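Local coordinates for protein galactose-binding lectin (Enterobacter cloacae subsp. cloacae, PDB 6YF6) that probably binds carbohydrates, its C-terminal domain, described here, holding a calcium ion together with a fucoside ligand, at residues 66-70 against 109-113; 69-75 against 102-108; 83-89 against 120-126. All blocks are in the same frame, centred on the assembly; numbering follows the deposited sequence.

In the fold
Following the chain from its N terminus, the first strand of these contacts to be reached is 65-74, which meets strand 106-113 twice. Interaction 1 (66-70 with 109-113) lies at the far end, and interaction 2 (69-75 with 102-108) continues the same antiparallel pairing toward the calcium and fucoside site, sharing Thr-69 and Val-70. Interaction 2 closes the shorter loop, residues 76-101, and nests inside the loop closed by interaction 1. Interaction 3 (83-89 with 120-126) crosses both, because its first strand lies within those loops and its second beyond them. It belongs to the other four-stranded sheet, and Trp-68, Val-70, Leu-108, Val-84 and Leu-86 pack where the two sheets face each other.

Interaction 1: 66-70 against 109-113; sequences YTWTV and SGKFK
Tyr-66 and Phe-112 begin an antiparallel pairing in which strand 66-70 runs beside 109-113, the axes 4.7 Å apart at closest approach and the directions 152° apart. Two hydrogen-bonded pairs carry it. Tyr-66 N gives a bond of 2.7 Å to Phe-112 O and Phe-112 N answers to Tyr-66 O; Trp-68 and Gly-110 repeat the exchange, with Trp-68 N 2.8 Å from Gly-110 O. Between them, the CA of Lys-111 points its hydrogen at Tyr-66 O.

On the side of the sheet that carries Tyr-66, Trp-68 and Phe-112, the CB of Tyr-66 lies over one face of the Phe-112 ring, 3.9 Å from its centroid, in a CH-pi contact. Phe-112 CG sits between its own backbone N and carbonyl carbon (chi1 66°), which swings the ring back across the neighbouring strand. The two rings are nearly parallel but slid apart, with little overlap. Trp-68 CB comes to the edge of the Phe-112 ring, 4.4 Å from CE1, while the indole leads away to Leu-121 and Val-123 of the facing sheet. Tyr-66 OH is bonded to Thr-61 N, and its ring meets Phe-5 of the second subunit edge-to-face.

The reverse side is more polar: the extended Lys-111 chain runs alongside Thr-67, its CE 3.3 Å from OG1, and Thr-69 CG2 touches Ser-109 OG at 3.8 Å. Strand 106-113 is outermost in its sheet within the chain. One aromatic side turned to the core and one polar side turned outward is the pattern of a sheet in a two-sheet antiparallel beta-sandwich, the fold of this C-terminal sugar-binding domain.

Interaction 2: 69-75 against 102-108; sequences TVKIARI and ANEWVTL
Ala-73 and Trp-105 make the tightest side-chain contact between 69-75 and 102-108. The methyl of Ala-73 sits over the centre of the six-membered ring of the indole, 3.5 Å from its centroid and 16° off the ring normal, a CH-pi contact. Trp-105 CG lies anti to its carbonyl carbon (chi1 -72°), and the indole reaches back over the first strand; its CZ3 arrives 3.5 Å from Lys-71 O, which lies at the ring edge. Lys-138 adds a cation-pi contact, and Ala-33 of the second subunit also packs on the indole.

Backbone hydrogen bonds join Val-70 to Leu-108 and Ile-72 to Val-106, both ways in each pair; Val-106 N to Ile-72 O is 2.9 Å and almost straight. Strands 65-74 and 106-113 form one margin of a four-stranded antiparallel sheet in the beta-sandwich of this C-terminal lectin domain, and 106-113 is its outermost strand within the chain. In the loop that precedes this strand, Asn-103 N still bonds Arg-74 O at 2.6 Å.

A water links the two backbones between these bonds, accepting from Arg-74 N and donating to Glu-104 O. Arg-74 sends its guanidinium away to Lys-100 O.

Apolar contacts follow the side facing the other sheet. Ile-72 CG2 lies 3.9 Å from Val-106 CG2, the two side chains crossing at a slant, and it also nears Leu-108 CB at 4.4 Å. On the reverse side, Thr-107 CG2 rests against the CB and CG2 of Thr-69.

A van der Waals touch on a polar atom stands apart from these: Ile-75 CG2 meets the amide oxygen OD1 of Asn-103 at 3.8 Å, while Ile-75 also packs on the calcium ligand Asp-134.

Interaction 3: 83-89 against 120-126; sequences KVSLRAD and ELAVVSH
Lys-83 meets His-126 at the start of this antiparallel pairing, where Lys-83 O accepts from His-126 N and also lies at the edge of the imidazole. A water accepts from Lys-83 N and donates to Ser-125 OG, which is also hydrogen-bonded to His-48 O. Val-84 CG1 presses on Val-123 CG1 at 3.3 Å, closer than usual for two methyls. Ser-85 exchanges backbone bonds with Val-124, and its hydroxyl, set between its own backbone N and carbonyl carbon (chi1 65°), reaches His-126 NE2 at 2.7 Å in the plane of the ring, an in-plane bond that should limit rotation of the imidazole. Leu-86 CD2 approaches Val-123 CG2 at 4.2 Å on the core side.

Arg-87 pairs through its backbone with Ala-122. Its chain bends at chi3 (-62°) and lays one guanidinium face over Val-124, with CG2 over the centre, 3.6 Å from CZ. Salt bridges from NE to Asp-92 and from NH1 to Glu-51 fix the charged end. Ala-88 CB packs on Leu-121 CD2 at 3.6 Å. Asp-89 closes the pairing: its N bonds Glu-120 O at 2.7 Å, and its OD1 receives Glu-120 N at 2.8 Å from above the carboxylate plane.

Strands 83-88 and 118-125 are the central pair of their four-stranded antiparallel sheet, flanked by 91-98 beside the first and 50-58 beside the second. Val-84, Leu-86, Ala-88, Leu-121 and Val-123 face the other sheet of the sandwich, meeting Trp-68 and Val-70 of strand 65-74 and Leu-108 and Phe-112 of strand 106-113.

Interaction 1: 66-70 against 109-113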
loop_
_atom_site.group_PDB
_atom_site.type_symbol
_atom_site.label_atom_id
_atom_site.label_comp_id
_atom_site.label_asym_id
_atom_site.label_seq_id
_atom_site.Cartn_x
_atom_site.Cartn_y
_atom_site.Cartn_z
ATOM N N TYR A 66 -14.112 -0.289 14.788
ATOM C CA TYR A 66 -13.327 0.266 13.697
ATOM C C TYR A 66 -11.972 -0.427 13.637
ATOM O O TYR A 66 -11.422 -0.839 14.662
ATOM C CB TYR A 66 -13.153 1.780 13.866
ATOM C CG TYR A 66 -14.464 2.536 13.798
ATOM C CD1 TYR A 66 -15.258 2.691 14.927
ATOM C CD2 TYR A 66 -14.914 3.081 12.602
ATOM C CE1 TYR A 66 -16.460 3.373 14.869
ATOM C CE2 TYR A 66 -16.117 3.764 12.533
ATOM C CZ TYR A 66 -16.884 3.910 13.671
ATOM O OH TYR A 66 -18.085 4.586 13.614
ATOM N N THR A 67 -11.446 -0.559 12.421
ATOM C CA THR A 67 -10.200 -1.270 12.160
ATOM C C THR A 67 -9.146 -0.256 11.738
ATOM O O THR A 67 -9.297 0.412 10.709
ATOM C CB THR A 67 -10.398 -2.337 11.082
ATOM O OG1 THR A 67 -11.334 -3.318 11.547
ATOM C CG2 THR A 67 -9.080 -3.021 10.738
ATOM N N TRP A 68 -8.088 -0.140 12.531
ATOM C CA TRP A 68 -7.025 0.830 12.301
ATOM C C TRP A 68 -5.794 0.090 11.793
ATOM O O TRP A 68 -5.266 -0.786 12.488
ATOM C CB TRP A 68 -6.728 1.595 13.591
ATOM C CG TRP A 68 -5.628 2.608 13.501
ATOM C CD1 TRP A 68 -5.042 3.093 12.367
ATOM C CD2 TRP A 68 -4.984 3.265 14.597
ATOM N NE1 TRP A 68 -4.068 4.009 12.692
ATOM C CE2 TRP A 68 -4.014 4.133 14.055
ATOM C CE3 TRP A 68 -5.131 3.202 15.987
ATOM C CZ2 TRP A 68 -3.196 4.930 14.853
ATOM C CZ3 TRP A 68 -4.317 3.999 16.778
ATOM C CH2 TRP A 68 -3.364 4.850 16.209
ATOM N N THR A 69 -5.350 0.430 10.584
ATOM C CA THR A 69 -4.144 -0.143 10.000
ATOM C C THR A 69 -3.113 0.954 9.766
ATOM O O THR A 69 -3.461 2.088 9.424
ATOM C CB THR A 69 -4.446 -0.878 8.684
ATOM O OG1 THR A 69 -5.147 -0.012 7.781
ATOM C CG2 THR A 69 -5.288 -2.127 8.959
ATOM N N VAL A 70 -1.845 0.604 9.978
ATOM C CA VAL A 70 -0.713 1.513 9.843
ATOM C C VAL A 70 0.348 0.787 9.031
ATOM O O VAL A 70 0.781 -0.306 9.413
ATOM C CB VAL A 70 -0.142 1.943 11.206
ATOM C CG1 VAL A 70 1.131 2.779 11.019
ATOM C CG2 VAL A 70 -1.179 2.714 11.999
ATOM N N SER A 109 -1.950 -3.467 12.999
ATOM C CA SER A 109 -3.404 -3.445 13.006
ATOM C C SER A 109 -3.953 -3.539 14.422
ATOM O O SER A 109 -3.373 -4.190 15.296
ATOM C CB SER A 109 -3.989 -4.610 12.181
ATOM O OG SER A 109 -3.346 -4.735 10.926
ATOM N N GLY A 110 -5.089 -2.883 14.628
ATOM C CA GLY A 110 -5.870 -3.056 15.834
ATOM C C GLY A 110 -7.286 -2.597 15.579
ATOM O O GLY A 110 -7.551 -1.817 14.659
ATOM N N LYS A 111 -8.200 -3.100 16.399
ATOM C CA LYS A 111 -9.600 -2.713 16.334
ATOM C C LYS A 111 -9.998 -2.052 17.644
ATOM O O LYS A 111 -9.498 -2.408 18.712
ATOM C CB LYS A 111 -10.497 -3.922 16.064
ATOM C CG LYS A 111 -10.292 -4.547 14.695
ATOM C CD LYS A 111 -11.203 -5.756 14.517
ATOM C CE LYS A 111 -11.274 -6.223 13.078
ATOM N NZ LYS A 111 -12.549 -6.958 12.832
ATOM N N PHE A 112 -10.894 -1.071 17.549
ATOM C CA PHE A 112 -11.427 -0.396 18.722
ATOM C C PHE A 112 -12.911 -0.149 18.508
ATOM O O PHE A 112 -13.405 -0.131 17.378
ATOM C CB PHE A 112 -10.697 0.925 19.007
ATOM C CG PHE A 112 -10.898 1.979 17.953
ATOM C CD1 PHE A 112 -10.078 2.028 16.836
ATOM C CD2 PHE A 112 -11.900 2.927 18.084
ATOM C CE1 PHE A 112 -10.257 3.002 15.867
ATOM C CE2 PHE A 112 -12.089 3.896 17.116
ATOM C CZ PHE A 112 -11.264 3.936 16.009
ATOM N N LYS A 113 -13.624 0.027 19.614
ATOM C CA LYS A 113 -15.056 0.283 19.590
ATOM C C LYS A 113 -15.293 1.718 20.033
ATOM O O LYS A 113 -14.873 2.110 21.127
ATOM C CB LYS A 113 -15.807 -0.695 20.489
ATOM C CG LYS A 113 -17.322 -0.578 20.391
ATOM C CD LYS A 113 -18.017 -1.754 21.058
ATOM C CE LYS A 113 -18.291 -2.874 20.065
ATOM N NZ LYS A 113 -18.551 -4.171 20.746
#

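Interaction 2: 69-75 against 102-108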
loop_
_atom_site.group_PDB
_atom_site.type_symbol
_atom_site.label_atom_id
_atom_site.label_comp_id
_atom_site.label_asym_id
_atom_site.label_seq_id
_atom_site.Cartn_x
_atom_site.Cartn_y
_atom_site.Cartn_z
ATOM N N THR A 69 -5.350 0.430 10.584
ATOM C CA THR A 69 -4.144 -0.143 10.000
ATOM C C THR A 69 -3.113 0.954 9.766
ATOM O O THR A 69 -3.461 2.088 9.424
ATOM C CB THR A 69 -4.446 -0.878 8.684
ATOM O OG1 THR A 69 -5.147 -0.012 7.781
ATOM C CG2 THR A 69 -5.288 -2.127 8.959
ATOM N N VAL A 70 -1.845 0.604 9.978
ATOM C CA VAL A 70 -0.713 1.513 9.843
ATOM C C VAL A 70 0.348 0.787 9.031
ATOM O O VAL A 70 0.781 -0.306 9.413
ATOM C CB VAL A 70 -0.142 1.943 11.206
ATOM C CG1 VAL A 70 1.131 2.779 11.019
ATOM C CG2 VAL A 70 -1.179 2.714 11.999
ATOM N N LYS A 71 0.746 1.372 7.907
ATOM C CA LYS A 71 1.799 0.799 7.078
ATOM C C LYS A 71 3.129 1.370 7.548
ATOM O O LYS A 71 3.333 2.588 7.517
ATOM C CB LYS A 71 1.556 1.098 5.603
ATOM C CG LYS A 71 0.316 0.401 5.050
ATOM C CD LYS A 71 0.258 0.474 3.532
ATOM C CE LYS A 71 -1.041 -0.117 2.995
ATOM N NZ LYS A 71 -1.316 0.306 1.591
ATOM N N ILE A 72 4.030 0.492 7.981
ATOM C CA ILE A 72 5.205 0.895 8.738
ATOM C C ILE A 72 6.379 0.008 8.357
ATOM O O ILE A 72 6.206 -1.161 8.003
ATOM C CB ILE A 72 4.918 0.819 10.254
ATOM C CG1 ILE A 72 6.094 1.358 11.060
ATOM C CG2 ILE A 72 4.600 -0.616 10.679
ATOM C CD1 ILE A 72 5.718 1.683 12.485
ATOM N N ALA A 73 7.584 0.576 8.432
ATOM C CA ALA A 73 8.791 -0.158 8.086
ATOM C C ALA A 73 9.970 0.354 8.897
ATOM O O ALA A 73 10.102 1.558 9.130
ATOM C CB ALA A 73 9.121 -0.038 6.592
ATOM N N ARG A 74 10.827 -0.569 9.315
ATOM C CA ARG A 74 12.122 -0.176 9.838
ATOM C C ARG A 74 12.993 0.342 8.699
ATOM O O ARG A 74 12.854 -0.071 7.544
ATOM C CB ARG A 74 12.812 -1.348 10.526
ATOM C CG ARG A 74 14.065 -0.936 11.287
ATOM C CD ARG A 74 14.844 -2.138 11.764
ATOM N NE ARG A 74 15.823 -1.769 12.779
ATOM C CZ ARG A 74 16.614 -2.633 13.404
ATOM N NH1 ARG A 74 16.546 -3.928 13.119
ATOM N NH2 ARG A 74 17.479 -2.200 14.311
ATOM N N ILE A 75 13.890 1.269 9.028
ATOM C CA ILE A 75 14.907 1.719 8.090
ATOM C C ILE A 75 16.272 1.564 8.742
ATOM O O ILE A 75 16.398 1.457 9.964
ATOM C CB ILE A 75 14.686 3.174 7.628
ATOM C CG1 ILE A 75 14.654 4.129 8.824
ATOM C CG2 ILE A 75 13.397 3.268 6.824
ATOM C CD1 ILE A 75 14.927 5.578 8.455
ATOM N N ALA A 102 14.971 -3.892 7.441
ATOM C CA ALA A 102 14.906 -2.541 6.901
ATOM C C ALA A 102 14.138 -2.537 5.585
ATOM O O ALA A 102 14.356 -3.391 4.720
ATOM C CB ALA A 102 16.315 -1.983 6.697
ATOM N N ASN A 103 13.217 -1.584 5.450
ATOM C CA ASN A 103 12.458 -1.349 4.222
ATOM C C ASN A 103 11.560 -2.520 3.842
ATOM O O ASN A 103 11.180 -2.660 2.674
ATOM C CB ASN A 103 13.405 -0.998 3.072
ATOM C CG ASN A 103 14.302 0.171 3.413
ATOM O OD1 ASN A 103 13.826 1.281 3.648
ATOM N ND2 ASN A 103 15.604 -0.078 3.472
ATOM N N GLU A 104 11.197 -3.362 4.805
ATOM C CA GLU A 104 10.112 -4.323 4.638
ATOM C C GLU A 104 8.862 -3.683 5.229
ATOM O O GLU A 104 8.776 -3.477 6.446
ATOM C CB GLU A 104 10.423 -5.655 5.314
ATOM C CG GLU A 104 9.206 -6.563 5.431
ATOM C CD GLU A 104 9.556 -7.984 5.827
ATOM O OE1 GLU A 104 10.704 -8.223 6.260
ATOM O OE2 GLU A 104 8.678 -8.863 5.701
ATOM N N TRP A 105 7.904 -3.348 4.376
ATOM C CA TRP A 105 6.696 -2.667 4.814
ATOM C C TRP A 105 5.689 -3.699 5.303
ATOM O O TRP A 105 5.348 -4.639 4.577
ATOM C CB TRP A 105 6.130 -1.807 3.687
ATOM C CG TRP A 105 6.983 -0.583 3.448
ATOM C CD1 TRP A 105 8.011 -0.456 2.556
ATOM C CD2 TRP A 105 6.890 0.674 4.129
ATOM N NE1 TRP A 105 8.559 0.802 2.637
ATOM C CE2 TRP A 105 7.890 1.515 3.595
ATOM C CE3 TRP A 105 6.063 1.169 5.142
ATOM C CZ2 TRP A 105 8.078 2.823 4.034
ATOM C CZ3 TRP A 105 6.252 2.470 5.579
ATOM C CH2 TRP A 105 7.252 3.282 5.023
ATOM N N VAL A 106 5.238 -3.532 6.544
ATOM C CA VAL A 106 4.286 -4.431 7.173
ATOM C C VAL A 106 3.116 -3.596 7.675
ATOM O O VAL A 106 3.168 -2.367 7.708
ATOM C CB VAL A 106 4.912 -5.237 8.331
ATOM C CG1 VAL A 106 6.123 -6.018 7.845
ATOM C CG2 VAL A 106 5.290 -4.312 9.480
ATOM N N THR A 107 2.056 -4.289 8.076
ATOM C CA THR A 107 0.845 -3.656 8.573
ATOM C C THR A 107 0.726 -3.891 10.071
ATOM O O THR A 107 0.772 -5.034 10.536
ATOM C CB THR A 107 -0.389 -4.198 7.847
ATOM O OG1 THR A 107 -0.272 -3.917 6.447
ATOM C CG2 THR A 107 -1.662 -3.558 8.386
ATOM N N LEU A 108 0.594 -2.802 10.814
ATOM C CA LEU A 108 0.273 -2.833 12.233
ATOM C C LEU A 108 -1.218 -2.548 12.359
ATOM O O LEU A 108 -1.692 -1.514 11.875
ATOM C CB LEU A 108 1.107 -1.802 12.987
ATOM C CG LEU A 108 0.754 -1.522 14.447
ATOM C CD1 LEU A 108 1.021 -2.720 15.341
ATOM C CD2 LEU A 108 1.547 -0.313 14.905
HETATM O O HOH W 1 10.204 -3.328 8.527
#

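Interaction 3: 83-89 against 120-126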
loop_
_atom_site.group_PDB
_atom_site.type_symbol
_atom_site.label_atom_id
_atom_site.label_comp_id
_atom_site.label_asym_id
_atom_site.label_seq_id
_atom_site.Cartn_x
_atom_site.Cartn_y
_atom_site.Cartn_z
ATOM N N LYS A 83 9.798 -0.772 18.359
ATOM C CA LYS A 83 8.656 -1.559 18.826
ATOM C C LYS A 83 7.460 -0.628 18.942
ATOM O O LYS A 83 7.479 0.301 19.754
ATOM C CB LYS A 83 8.936 -2.227 20.173
ATOM C CG LYS A 83 10.025 -3.282 20.148
ATOM C CD LYS A 83 10.042 -4.067 21.457
ATOM C CE LYS A 83 11.176 -5.076 21.499
ATOM N NZ LYS A 83 11.573 -5.398 22.901
ATOM N N VAL A 84 6.417 -0.877 18.152
ATOM C CA VAL A 84 5.328 0.078 17.978
ATOM C C VAL A 84 3.993 -0.626 18.162
ATOM O O VAL A 84 3.788 -1.734 17.655
ATOM C CB VAL A 84 5.408 0.751 16.590
ATOM C CG1 VAL A 84 4.376 1.860 16.470
ATOM C CG2 VAL A 84 6.819 1.295 16.346
ATOM N N SER A 85 3.081 0.021 18.890
ATOM C CA SER A 85 1.731 -0.487 19.104
ATOM C C SER A 85 0.728 0.621 18.799
ATOM O O SER A 85 1.100 1.755 18.477
ATOM C CB SER A 85 1.544 -1.009 20.536
ATOM O OG SER A 85 1.665 0.030 21.494
ATOM N N LEU A 86 -0.557 0.282 18.902
ATOM C CA LEU A 86 -1.648 1.216 18.667
ATOM C C LEU A 86 -2.484 1.375 19.929
ATOM O O LEU A 86 -2.703 0.408 20.670
ATOM C CB LEU A 86 -2.543 0.746 17.523
ATOM C CG LEU A 86 -1.835 0.409 16.212
ATOM C CD1 LEU A 86 -2.803 -0.252 15.235
ATOM C CD2 LEU A 86 -1.224 1.658 15.614
ATOM N N ARG A 87 -2.978 2.588 20.148
ATOM C CA ARG A 87 -3.776 2.916 21.322
ATOM C C ARG A 87 -4.990 3.727 20.897
ATOM O O ARG A 87 -4.898 4.583 20.013
ATOM C CB ARG A 87 -2.935 3.693 22.342
ATOM C CG ARG A 87 -3.638 4.008 23.651
ATOM C CD ARG A 87 -2.662 4.622 24.648
ATOM N NE ARG A 87 -1.578 3.699 24.979
ATOM C CZ ARG A 87 -0.382 4.066 25.433
ATOM N NH1 ARG A 87 -0.091 5.348 25.618
ATOM N NH2 ARG A 87 0.530 3.140 25.699
ATOM N N ALA A 88 -6.135 3.449 21.520
ATOM C CA ALA A 88 -7.373 4.156 21.210
ATOM C C ALA A 88 -8.139 4.424 22.494
ATOM O O ALA A 88 -8.497 3.485 23.213
ATOM C CB ALA A 88 -8.238 3.354 20.234
ATOM N N ASP A 89 -8.409 5.702 22.763
ATOM C CA ASP A 89 -9.113 6.112 23.977
ATOM C C ASP A 89 -8.436 5.522 25.209
ATOM O O ASP A 89 -9.087 5.038 26.138
ATOM C CB ASP A 89 -10.589 5.721 23.911
ATOM C CG ASP A 89 -11.353 6.531 22.879
ATOM O OD1 ASP A 89 -10.956 7.693 22.634
ATOM O OD2 ASP A 89 -12.339 6.009 22.311
ATOM N N GLU A 120 -9.732 9.141 20.517
ATOM C CA GLU A 120 -8.370 9.649 20.633
ATOM C C GLU A 120 -7.414 8.511 20.294
ATOM O O GLU A 120 -7.302 7.538 21.048
ATOM C CB GLU A 120 -8.117 10.199 22.034
ATOM C CG GLU A 120 -8.885 11.485 22.330
ATOM C CD GLU A 120 -8.633 12.019 23.730
ATOM O OE1 GLU A 120 -7.453 12.158 24.117
ATOM O OE2 GLU A 120 -9.616 12.306 24.444
ATOM N N LEU A 121 -6.739 8.627 19.156
ATOM C CA LEU A 121 -5.833 7.599 18.669
ATOM C C LEU A 121 -4.388 8.021 18.890
ATOM O O LEU A 121 -4.044 9.199 18.753
ATOM C CB LEU A 121 -6.061 7.332 17.182
ATOM C CG LEU A 121 -7.494 6.969 16.794
ATOM C CD1 LEU A 121 -7.588 6.742 15.292
ATOM C CD2 LEU A 121 -7.961 5.744 17.575
ATOM N N ALA A 122 -3.540 7.050 19.211
ATOM C CA ALA A 122 -2.121 7.318 19.362
ATOM C C ALA A 122 -1.334 6.105 18.895
ATOM O O ALA A 122 -1.694 4.967 19.204
ATOM C CB ALA A 122 -1.766 7.655 20.815
ATOM N N VAL A 123 -0.278 6.363 18.126
ATOM C CA VAL A 123 0.743 5.366 17.834
ATOM C C VAL A 123 1.790 5.452 18.937
ATOM O O VAL A 123 2.216 6.550 19.314
ATOM C CB VAL A 123 1.365 5.601 16.450
ATOM C CG1 VAL A 123 2.420 4.551 16.151
ATOM C CG2 VAL A 123 0.285 5.593 15.375
ATOM N N VAL A 124 2.199 4.299 19.461
ATOM C CA VAL A 124 2.993 4.225 20.681
ATOM C C VAL A 124 4.304 3.513 20.383
ATOM O O VAL A 124 4.303 2.406 19.832
ATOM C CB VAL A 124 2.226 3.497 21.804
ATOM C CG1 VAL A 124 3.089 3.382 23.052
ATOM C CG2 VAL A 124 0.921 4.220 22.113
ATOM N N SER A 125 5.415 4.151 20.751
ATOM C CA SER A 125 6.736 3.540 20.705
ATOM C C SER A 125 7.121 3.019 22.082
ATOM O O SER A 125 6.926 3.701 23.092
ATOM C CB SER A 125 7.795 4.538 20.238
ATOM O OG SER A 125 9.094 4.026 20.484
ATOM N N HIS A 126 7.687 1.814 22.117
ATOM C CA HIS A 126 8.128 1.189 23.357
ATOM C C HIS A 126 9.644 1.192 23.498
ATOM O O HIS A 126 10.172 0.575 24.430
ATOM C CB HIS A 126 7.586 -0.238 23.441
ATOM C CG HIS A 126 6.095 -0.316 23.357
ATOM N ND1 HIS A 126 5.303 -0.608 24.447
ATOM C CD2 HIS A 126 5.249 -0.125 22.318
ATOM C CE1 HIS A 126 4.034 -0.601 24.081
ATOM N NE2 HIS A 126 3.973 -0.311 22.793
HETATM O O HOH W 2 9.944 2.106 18.781
#